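Long-range contact in DNA repair protein RecO (Deinococcus radiodurans, PDB 1U5K), which is probably involved in DNA repair and in recombination by the RecF pathway, and binds a zinc ion: residues 126-138 with 201-215. Sequence-based numbering, arbitrary orientation.
Sequences QPDPEWVALVMSY and SFEQPVPSADRPALW
Arg211 meets two acids at the start of helix 129-138, forming a salt-bridge network with Asp128 and Glu130. Its chain is extended from CG to NE and carries the guanidinium to Asp128. The two groups meet end-on and nearly coplanar: Arg211 NH1 bonds Asp128 OD1, and Arg211 NH2 bonds Asp128 OD2 at 2.8 Å. Arg211 NH1 also reaches Glu130 OE1 at 3.0 Å, from above the carboxylate plane. On its other edge the guanidinium grips Val206 O with NE and NH2, which ties Arg211 back to the loop before its helix. These bonds, all near the guanidinium plane, fix its rotation. Asp128 is also the N-cap residue, and its OD1 makes a weak capping bond to Trp131 N.

Three further hydrogen bonds cross the contact. Glu130 OE2 accepts from Trp215 NE1 at 2.9 Å, met on the anti side of the carboxylate. Trp131 NE1 donates to Ser201 O at 3.0 Å, in the indole plane but above the carbonyl plane; Gln204 N reaches the same oxygen from the opposite face. Tyr138 OH donates to Leu214 O at 2.6 Å. A water joins Glu130 OE1 to Ser208 OG.

The apolar packing centres on two indoles. The Trp131 side chain leaves its helix with CG opposite the backbone N (chi1 -173°), which sets one indole face against Pro205 CA and Val206 N. Pro205 CA makes a CH-pi contact with the five-membered ring of Trp131, 3.7 Å from the centroid, and Val135 CG2 lies against the opposite face. Trp215 is a knob among Glu130, Ala133, Leu134 and Ser137. Leu134 CD2 makes a CH-pi contact over the six-membered ring of Trp215, 3.4 Å from its centroid. Phe202 packs on Val132 and Val135.

The contact thus joins helix 129-141, the end of helix 198-203 and the start of helix 211-225. Arg211 probably offsets both acids' charge, while both indole N-H groups are satisfied within the buried packing.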
ATOM      1  N   GLN A 126       2.440 -26.070   6.892  1.00 31.96           N
ATOM      2  CA  GLN A 126       3.750 -26.513   6.424  1.00 32.62           C
ATOM      3  C   GLN A 126       4.930 -25.848   7.144  1.00 33.24           C
ATOM      4  O   GLN A 126       4.802 -24.739   7.671  1.00 32.67           O
ATOM      5  CB  GLN A 126       3.894 -26.366   4.903  1.00 32.99           C
ATOM      6  CG  GLN A 126       2.915 -27.138   4.028  1.00 36.06           C
ATOM      7  CD  GLN A 126       3.034 -28.663   4.054  1.00 40.70           C
ATOM      8  OE1 GLN A 126       2.649 -29.322   3.088  1.00 40.20           O
ATOM      9  NE2 GLN A 126       3.539 -29.224   5.146  1.00 44.13           N
ATOM     10  N   PRO A 127       6.052 -26.557   7.272  1.00 33.14           N
ATOM     11  CA  PRO A 127       7.238 -26.005   7.935  1.00 33.70           C
ATOM     12  C   PRO A 127       7.822 -24.715   7.338  1.00 31.92           C
ATOM     13  O   PRO A 127       8.380 -23.950   8.111  1.00 31.81           O
ATOM     14  CB  PRO A 127       8.275 -27.139   7.865  1.00 34.09           C
ATOM     15  CG  PRO A 127       7.611 -28.355   7.314  1.00 34.05           C
ATOM     16  CD  PRO A 127       6.197 -27.995   6.999  1.00 35.13           C
ATOM     17  N   ASP A 128       7.670 -24.469   6.040  1.00 30.39           N
ATOM     18  CA  ASP A 128       8.302 -23.362   5.336  1.00 29.44           C
ATOM     19  C   ASP A 128       7.209 -22.564   4.597  1.00 28.75           C
ATOM     20  O   ASP A 128       6.969 -22.750   3.400  1.00 26.85           O
ATOM     21  CB  ASP A 128       9.326 -23.967   4.379  1.00 28.69           C
ATOM     22  CG  ASP A 128      10.235 -22.941   3.750  1.00 31.65           C
ATOM     23  OD1 ASP A 128       9.972 -21.720   3.828  1.00 32.09           O
ATOM     24  OD2 ASP A 128      11.246 -23.322   3.131  1.00 30.07           O
ATOM     25  N   PRO A 129       6.487 -21.726   5.329  1.00 27.78           N
ATOM     26  CA  PRO A 129       5.394 -20.974   4.706  1.00 27.35           C
ATOM     27  C   PRO A 129       5.861 -19.993   3.636  1.00 26.56           C
ATOM     28  O   PRO A 129       5.091 -19.842   2.692  1.00 26.17           O
ATOM     29  CB  PRO A 129       4.665 -20.327   5.879  1.00 25.75           C
ATOM     30  CG  PRO A 129       5.667 -20.265   6.918  1.00 28.51           C
ATOM     31  CD  PRO A 129       6.543 -21.494   6.787  1.00 28.74           C
ATOM     32  N   GLU A 130       7.068 -19.437   3.713  1.00 26.93           N
ATOM     33  CA  GLU A 130       7.565 -18.598   2.628  1.00 26.54           C
ATOM     34  C   GLU A 130       7.566 -19.396   1.328  1.00 26.51           C
ATOM     35  O   GLU A 130       7.163 -18.881   0.278  1.00 24.07           O
ATOM     36  CB  GLU A 130       8.964 -18.028   2.883  1.00 26.42           C
ATOM     37  CG  GLU A 130       9.379 -17.102   1.747  1.00 27.05           C
ATOM     38  CD  GLU A 130      10.821 -16.655   1.779  1.00 29.28           C
ATOM     39  OE1 GLU A 130      11.588 -17.336   2.476  1.00 30.73           O
ATOM     40  OE2 GLU A 130      11.203 -15.637   1.152  1.00 32.59           O
ATOM     41  N   TRP A 131       8.006 -20.652   1.402  1.00 25.31           N
ATOM     42  CA  TRP A 131       8.126 -21.484   0.216  1.00 25.52           C
ATOM     43  C   TRP A 131       6.738 -21.823  -0.336  1.00 25.54           C
ATOM     44  O   TRP A 131       6.533 -21.865  -1.555  1.00 25.75           O
ATOM     45  CB  TRP A 131       8.963 -22.753   0.431  1.00 26.23           C
ATOM     46  CG  TRP A 131       9.194 -23.486  -0.846  1.00 23.10           C
ATOM     47  CD1 TRP A 131       8.780 -24.742  -1.146  1.00 25.74           C
ATOM     48  CD2 TRP A 131       9.865 -23.000  -2.013  1.00 27.48           C
ATOM     49  NE1 TRP A 131       9.134 -25.061  -2.432  1.00 26.54           N
ATOM     50  CE2 TRP A 131       9.816 -24.017  -2.986  1.00 26.02           C
ATOM     51  CE3 TRP A 131      10.510 -21.799  -2.339  1.00 28.17           C
ATOM     52  CZ2 TRP A 131      10.370 -23.873  -4.261  1.00 24.52           C
ATOM     53  CZ3 TRP A 131      11.016 -21.642  -3.602  1.00 24.95           C
ATOM     54  CH2 TRP A 131      10.980 -22.687  -4.538  1.00 24.65           C
ATOM     55  N   VAL A 132       5.787 -22.084   0.551  1.00 24.10           N
ATOM     56  CA  VAL A 132       4.407 -22.290   0.107  1.00 24.31           C
ATOM     57  C   VAL A 132       3.955 -21.066  -0.696  1.00 23.27           C
ATOM     58  O   VAL A 132       3.399 -21.191  -1.788  1.00 23.05           O
ATOM     59  CB  VAL A 132       3.459 -22.571   1.283  1.00 24.08           C
ATOM     60  CG1 VAL A 132       2.023 -22.764   0.839  1.00 23.19           C
ATOM     61  CG2 VAL A 132       3.884 -23.833   2.047  1.00 28.36           C
ATOM     62  N   ALA A 133       4.204 -19.876  -0.165  1.00 23.38           N
ATOM     63  CA  ALA A 133       3.726 -18.658  -0.815  1.00 22.60           C
ATOM     64  C   ALA A 133       4.409 -18.404  -2.153  1.00 23.03           C
ATOM     65  O   ALA A 133       3.726 -18.022  -3.101  1.00 22.83           O
ATOM     66  CB  ALA A 133       3.866 -17.454   0.114  1.00 23.07           C
ATOM     67  N   LEU A 134       5.718 -18.630  -2.254  1.00 22.17           N
ATOM     68  CA  LEU A 134       6.424 -18.557  -3.524  1.00 22.41           C
ATOM     69  C   LEU A 134       5.797 -19.474  -4.562  1.00 22.60           C
ATOM     70  O   LEU A 134       5.450 -19.066  -5.672  1.00 22.26           O
ATOM     71  CB  LEU A 134       7.925 -18.828  -3.414  1.00 23.02           C
ATOM     72  CG  LEU A 134       8.752 -17.583  -3.156  1.00 23.56           C
ATOM     73  CD1 LEU A 134      10.161 -17.992  -2.816  1.00 24.21           C
ATOM     74  CD2 LEU A 134       8.699 -16.532  -4.279  1.00 25.01           C
ATOM     75  N   VAL A 135       5.614 -20.726  -4.173  1.00 22.79           N
ATOM     76  CA  VAL A 135       5.116 -21.746  -5.076  1.00 23.12           C
ATOM     77  C   VAL A 135       3.705 -21.433  -5.553  1.00 23.53           C
ATOM     78  O   VAL A 135       3.424 -21.515  -6.741  1.00 23.82           O
ATOM     79  CB  VAL A 135       5.192 -23.141  -4.433  1.00 23.16           C
ATOM     80  CG1 VAL A 135       4.413 -24.149  -5.238  1.00 23.99           C
ATOM     81  CG2 VAL A 135       6.640 -23.536  -4.318  1.00 25.08           C
ATOM     82  N   MET A 136       2.852 -21.026  -4.621  1.00 23.81           N
ATOM     83  CA  MET A 136       1.439 -20.821  -4.868  1.00 23.84           C
ATOM     84  C   MET A 136       1.227 -19.537  -5.663  1.00 23.61           C
ATOM     85  O   MET A 136       0.419 -19.492  -6.587  1.00 23.08           O
ATOM     86  CB  MET A 136       0.682 -20.782  -3.538  1.00 24.79           C
ATOM     87  CG  MET A 136       0.730 -22.130  -2.811  1.00 29.29           C
ATOM     88  SD  MET A 136      -0.035 -23.441  -3.742  1.00 39.59           S
ATOM     89  CE  MET A 136      -1.620 -23.174  -3.383  1.00 40.70           C
ATOM     90  N   SER A 137       1.988 -18.503  -5.334  1.00 22.86           N
ATOM     91  CA  SER A 137       1.895 -17.266  -6.089  1.00 24.61           C
ATOM     92  C   SER A 137       2.290 -17.450  -7.569  1.00 24.78           C
ATOM     93  O   SER A 137       1.561 -17.024  -8.483  1.00 23.26           O
ATOM     94  CB  SER A 137       2.540 -16.138  -5.259  1.00 25.15           C
ATOM     95  OG  SER A 137       3.939 -16.199  -5.440  1.00 33.08           O
ATOM     96  N   TYR A 138       3.356 -18.197  -7.848  1.00 23.64           N
ATOM     97  CA  TYR A 138       3.740 -18.494  -9.227  1.00 23.50           C
ATOM     98  C   TYR A 138       2.721 -19.392  -9.929  1.00 23.61           C
ATOM     99  O   TYR A 138       2.343 -19.157 -11.084  1.00 23.90           O
ATOM    100  CB  TYR A 138       5.153 -19.087  -9.307  1.00 23.23           C
ATOM    101  CG  TYR A 138       6.278 -18.098  -9.395  1.00 21.09           C
ATOM    102  CD1 TYR A 138       6.763 -17.477  -8.257  1.00 20.82           C
ATOM    103  CD2 TYR A 138       6.860 -17.757 -10.627  1.00 23.93           C
ATOM    104  CE1 TYR A 138       7.783 -16.556  -8.349  1.00 20.25           C
ATOM    105  CE2 TYR A 138       7.915 -16.866 -10.718  1.00 24.01           C
ATOM    106  CZ  TYR A 138       8.371 -16.256  -9.566  1.00 21.67           C
ATOM    107  OH  TYR A 138       9.414 -15.357  -9.575  1.00 22.78           O
ATOM    108  N   SER A 201       6.668 -29.136  -6.416  1.00 30.89           N
ATOM    109  CA  SER A 201       7.463 -27.973  -6.035  1.00 30.29           C
ATOM    110  C   SER A 201       7.794 -27.865  -4.550  1.00 30.71           C
ATOM    111  O   SER A 201       8.891 -27.441  -4.194  1.00 29.35           O
ATOM    112  CB  SER A 201       6.775 -26.690  -6.505  1.00 30.71           C
ATOM    113  OG  SER A 201       6.882 -26.568  -7.907  1.00 26.56           O
ATOM    114  N   PHE A 202       6.857 -28.244  -3.688  1.00 33.28           N
ATOM    115  CA  PHE A 202       7.071 -28.234  -2.243  1.00 35.00           C
ATOM    116  C   PHE A 202       8.232 -29.141  -1.845  1.00 36.97           C
ATOM    117  O   PHE A 202       8.859 -28.937  -0.804  1.00 36.49           O
ATOM    118  CB  PHE A 202       5.840 -28.710  -1.462  1.00 34.57           C
ATOM    119  CG  PHE A 202       4.675 -27.762  -1.436  1.00 33.63           C
ATOM    120  CD1 PHE A 202       3.464 -28.211  -0.939  1.00 32.41           C
ATOM    121  CD2 PHE A 202       4.750 -26.459  -1.906  1.00 33.87           C
ATOM    122  CE1 PHE A 202       2.349 -27.391  -0.903  1.00 37.08           C
ATOM    123  CE2 PHE A 202       3.647 -25.634  -1.867  1.00 35.21           C
ATOM    124  CZ  PHE A 202       2.443 -26.076  -1.350  1.00 36.04           C
ATOM    125  N   GLU A 203       8.503 -30.152  -2.661  1.00 40.22           N
ATOM    126  CA  GLU A 203       9.569 -31.105  -2.380  1.00 43.28           C
ATOM    127  C   GLU A 203      10.926 -30.564  -2.823  1.00 43.81           C
ATOM    128  O   GLU A 203      11.965 -31.027  -2.360  1.00 43.98           O
ATOM    129  CB  GLU A 203       9.214 -32.473  -2.978  1.00 44.73           C
ATOM    130  CG  GLU A 203       9.963 -32.781  -4.268  1.00 51.16           C
ATOM    131  CD  GLU A 203       9.174 -33.542  -5.321  1.00 58.59           C
ATOM    132  OE1 GLU A 203       8.324 -34.401  -4.970  1.00 63.53           O
ATOM    133  OE2 GLU A 203       9.447 -33.267  -6.516  1.00 60.53           O
ATOM    134  N   GLN A 204      10.945 -29.544  -3.679  1.00 44.39           N
ATOM    135  CA  GLN A 204      12.202 -28.959  -4.130  1.00 43.87           C
ATOM    136  C   GLN A 204      12.400 -27.503  -3.748  1.00 42.26           C
ATOM    137  O   GLN A 204      12.544 -26.667  -4.644  1.00 42.19           O
ATOM    138  CB  GLN A 204      12.291 -29.045  -5.657  1.00 45.29           C
ATOM    139  CG  GLN A 204      11.896 -30.383  -6.258  1.00 50.57           C
ATOM    140  CD  GLN A 204      12.798 -30.832  -7.399  1.00 58.67           C
ATOM    141  OE1 GLN A 204      13.798 -30.179  -7.717  1.00 63.72           O
ATOM    142  NE2 GLN A 204      12.453 -31.964  -8.009  1.00 61.85           N
ATOM    143  N   PRO A 205      12.458 -27.171  -2.462  1.00 40.48           N
ATOM    144  CA  PRO A 205      12.612 -25.763  -2.089  1.00 39.44           C
ATOM    145  C   PRO A 205      13.907 -25.141  -2.611  1.00 39.12           C
ATOM    146  O   PRO A 205      14.945 -25.796  -2.682  1.00 38.49           O
ATOM    147  CB  PRO A 205      12.596 -25.784  -0.556  1.00 39.61           C
ATOM    148  CG  PRO A 205      12.968 -27.192  -0.173  1.00 39.62           C
ATOM    149  CD  PRO A 205      12.431 -28.050  -1.277  1.00 40.64           C
ATOM    150  N   VAL A 206      13.836 -23.870  -2.991  1.00 37.74           N
ATOM    151  CA  VAL A 206      15.008 -23.104  -3.371  1.00 36.81           C
ATOM    152  C   VAL A 206      15.549 -22.566  -2.057  1.00 37.63           C
ATOM    153  O   VAL A 206      14.772 -22.198  -1.174  1.00 38.90           O
ATOM    154  CB  VAL A 206      14.628 -21.986  -4.364  1.00 37.10           C
ATOM    155  CG1 VAL A 206      15.661 -20.880  -4.425  1.00 35.66           C
ATOM    156  CG2 VAL A 206      14.416 -22.571  -5.750  1.00 35.16           C
ATOM    157  N   PRO A 207      16.868 -22.568  -1.899  1.00 37.24           N
ATOM    158  CA  PRO A 207      17.481 -22.081  -0.665  1.00 37.23           C
ATOM    159  C   PRO A 207      17.153 -20.616  -0.443  1.00 37.47           C
ATOM    160  O   PRO A 207      16.974 -19.851  -1.390  1.00 36.77           O
ATOM    161  CB  PRO A 207      18.985 -22.219  -0.912  1.00 37.14           C
ATOM    162  CG  PRO A 207      19.122 -23.095  -2.072  1.00 38.34           C
ATOM    163  CD  PRO A 207      17.860 -23.086  -2.856  1.00 37.23           C
ATOM    164  N   SER A 208      17.148 -20.244   0.831  1.00 37.26           N
ATOM    165  CA  SER A 208      16.680 -18.946   1.279  1.00 38.29           C
ATOM    166  C   SER A 208      17.475 -17.821   0.617  1.00 37.42           C
ATOM    167  O   SER A 208      16.927 -16.755   0.315  1.00 36.24           O
ATOM    168  CB  SER A 208      16.751 -18.902   2.811  1.00 39.12           C
ATOM    169  OG  SER A 208      16.568 -17.579   3.276  1.00 44.04           O
ATOM    170  N   ALA A 209      18.760 -18.069   0.378  1.00 36.27           N
ATOM    171  CA  ALA A 209      19.623 -17.065  -0.227  1.00 36.02           C
ATOM    172  C   ALA A 209      19.126 -16.716  -1.626  1.00 35.02           C
ATOM    173  O   ALA A 209      19.294 -15.580  -2.036  1.00 35.45           O
ATOM    174  CB  ALA A 209      21.071 -17.551  -0.300  1.00 37.00           C
ATOM    175  N   ASP A 210      18.553 -17.669  -2.357  1.00 33.63           N
ATOM    176  CA  ASP A 210      18.081 -17.436  -3.718  1.00 33.68           C
ATOM    177  C   ASP A 210      16.648 -16.922  -3.855  1.00 31.77           C
ATOM    178  O   ASP A 210      16.194 -16.599  -4.952  1.00 31.76           O
ATOM    179  CB  ASP A 210      18.231 -18.707  -4.551  1.00 34.10           C
ATOM    180  CG  ASP A 210      19.682 -19.103  -4.762  1.00 36.38           C
ATOM    181  OD1 ASP A 210      20.548 -18.228  -4.971  1.00 39.62           O
ATOM    182  OD2 ASP A 210      20.041 -20.294  -4.701  1.00 46.89           O
ATOM    183  N   ARG A 211      15.954 -16.773  -2.738  1.00 29.61           N
ATOM    184  CA  ARG A 211      14.548 -16.410  -2.798  1.00 28.80           C
ATOM    185  C   ARG A 211      14.268 -14.949  -3.140  1.00 29.24           C
ATOM    186  O   ARG A 211      13.309 -14.709  -3.864  1.00 28.75           O
ATOM    187  CB  ARG A 211      13.827 -16.843  -1.531  1.00 28.41           C
ATOM    188  CG  ARG A 211      13.691 -18.340  -1.407  1.00 26.66           C
ATOM    189  CD  ARG A 211      13.005 -18.742  -0.130  1.00 28.20           C
ATOM    190  NE  ARG A 211      13.152 -20.172   0.078  1.00 29.35           N
ATOM    191  CZ  ARG A 211      12.583 -20.888   1.037  1.00 29.09           C
ATOM    192  NH1 ARG A 211      11.802 -20.308   1.931  1.00 28.97           N
ATOM    193  NH2 ARG A 211      12.768 -22.202   1.055  1.00 29.34           N
ATOM    194  N   PRO A 212      15.042 -13.987  -2.645  1.00 28.70           N
ATOM    195  CA  PRO A 212      14.815 -12.589  -3.035  1.00 29.23           C
ATOM    196  C   PRO A 212      14.745 -12.420  -4.554  1.00 28.59           C
ATOM    197  O   PRO A 212      13.890 -11.670  -5.022  1.00 29.00           O
ATOM    198  CB  PRO A 212      15.977 -11.839  -2.368  1.00 29.04           C
ATOM    199  CG  PRO A 212      16.244 -12.669  -1.143  1.00 29.12           C
ATOM    200  CD  PRO A 212      16.112 -14.095  -1.640  1.00 29.60           C
ATOM    201  N   ALA A 213      15.575 -13.128  -5.314  1.00 27.85           N
ATOM    202  CA  ALA A 213      15.509 -13.116  -6.773  1.00 26.72           C
ATOM    203  C   ALA A 213      14.142 -13.539  -7.319  1.00 25.48           C
ATOM    204  O   ALA A 213      13.605 -12.907  -8.237  1.00 24.33           O
ATOM    205  CB  ALA A 213      16.584 -14.005  -7.346  1.00 27.03           C
ATOM    206  N   LEU A 214      13.592 -14.598  -6.732  1.00 23.41           N
ATOM    207  CA  LEU A 214      12.257 -15.088  -7.061  1.00 22.29           C
ATOM    208  C   LEU A 214      11.131 -14.105  -6.733  1.00 21.85           C
ATOM    209  O   LEU A 214      10.234 -13.918  -7.557  1.00 21.83           O
ATOM    210  CB  LEU A 214      11.991 -16.434  -6.402  1.00 22.90           C
ATOM    211  CG  LEU A 214      12.932 -17.563  -6.830  1.00 24.10           C
ATOM    212  CD1 LEU A 214      12.589 -18.842  -6.084  1.00 27.48           C
ATOM    213  CD2 LEU A 214      12.761 -17.781  -8.326  1.00 24.52           C
ATOM    214  N   TRP A 215      11.199 -13.466  -5.568  1.00 21.76           N
ATOM    215  CA  TRP A 215      10.214 -12.468  -5.190  1.00 21.48           C
ATOM    216  C   TRP A 215      10.310 -11.281  -6.129  1.00 21.44           C
ATOM    217  O   TRP A 215       9.287 -10.737  -6.537  1.00 21.28           O
ATOM    218  CB  TRP A 215      10.364 -11.979  -3.749  1.00 22.40           C
ATOM    219  CG  TRP A 215       9.856 -12.956  -2.756  1.00 22.37           C
ATOM    220  CD1 TRP A 215      10.607 -13.597  -1.807  1.00 22.85           C
ATOM    221  CD2 TRP A 215       8.516 -13.449  -2.619  1.00 22.91           C
ATOM    222  NE1 TRP A 215       9.811 -14.444  -1.083  1.00 25.06           N
ATOM    223  CE2 TRP A 215       8.523 -14.369  -1.550  1.00 25.26           C
ATOM    224  CE3 TRP A 215       7.312 -13.226  -3.292  1.00 22.25           C
ATOM    225  CZ2 TRP A 215       7.385 -15.060  -1.151  1.00 24.12           C
ATOM    226  CZ3 TRP A 215       6.172 -13.914  -2.886  1.00 21.55           C
ATOM    227  CH2 TRP A 215       6.224 -14.844  -1.840  1.00 22.95           C
TER
HETATM  228  O   HOH W   1      13.986 -16.552   3.366  1.00 42.21           O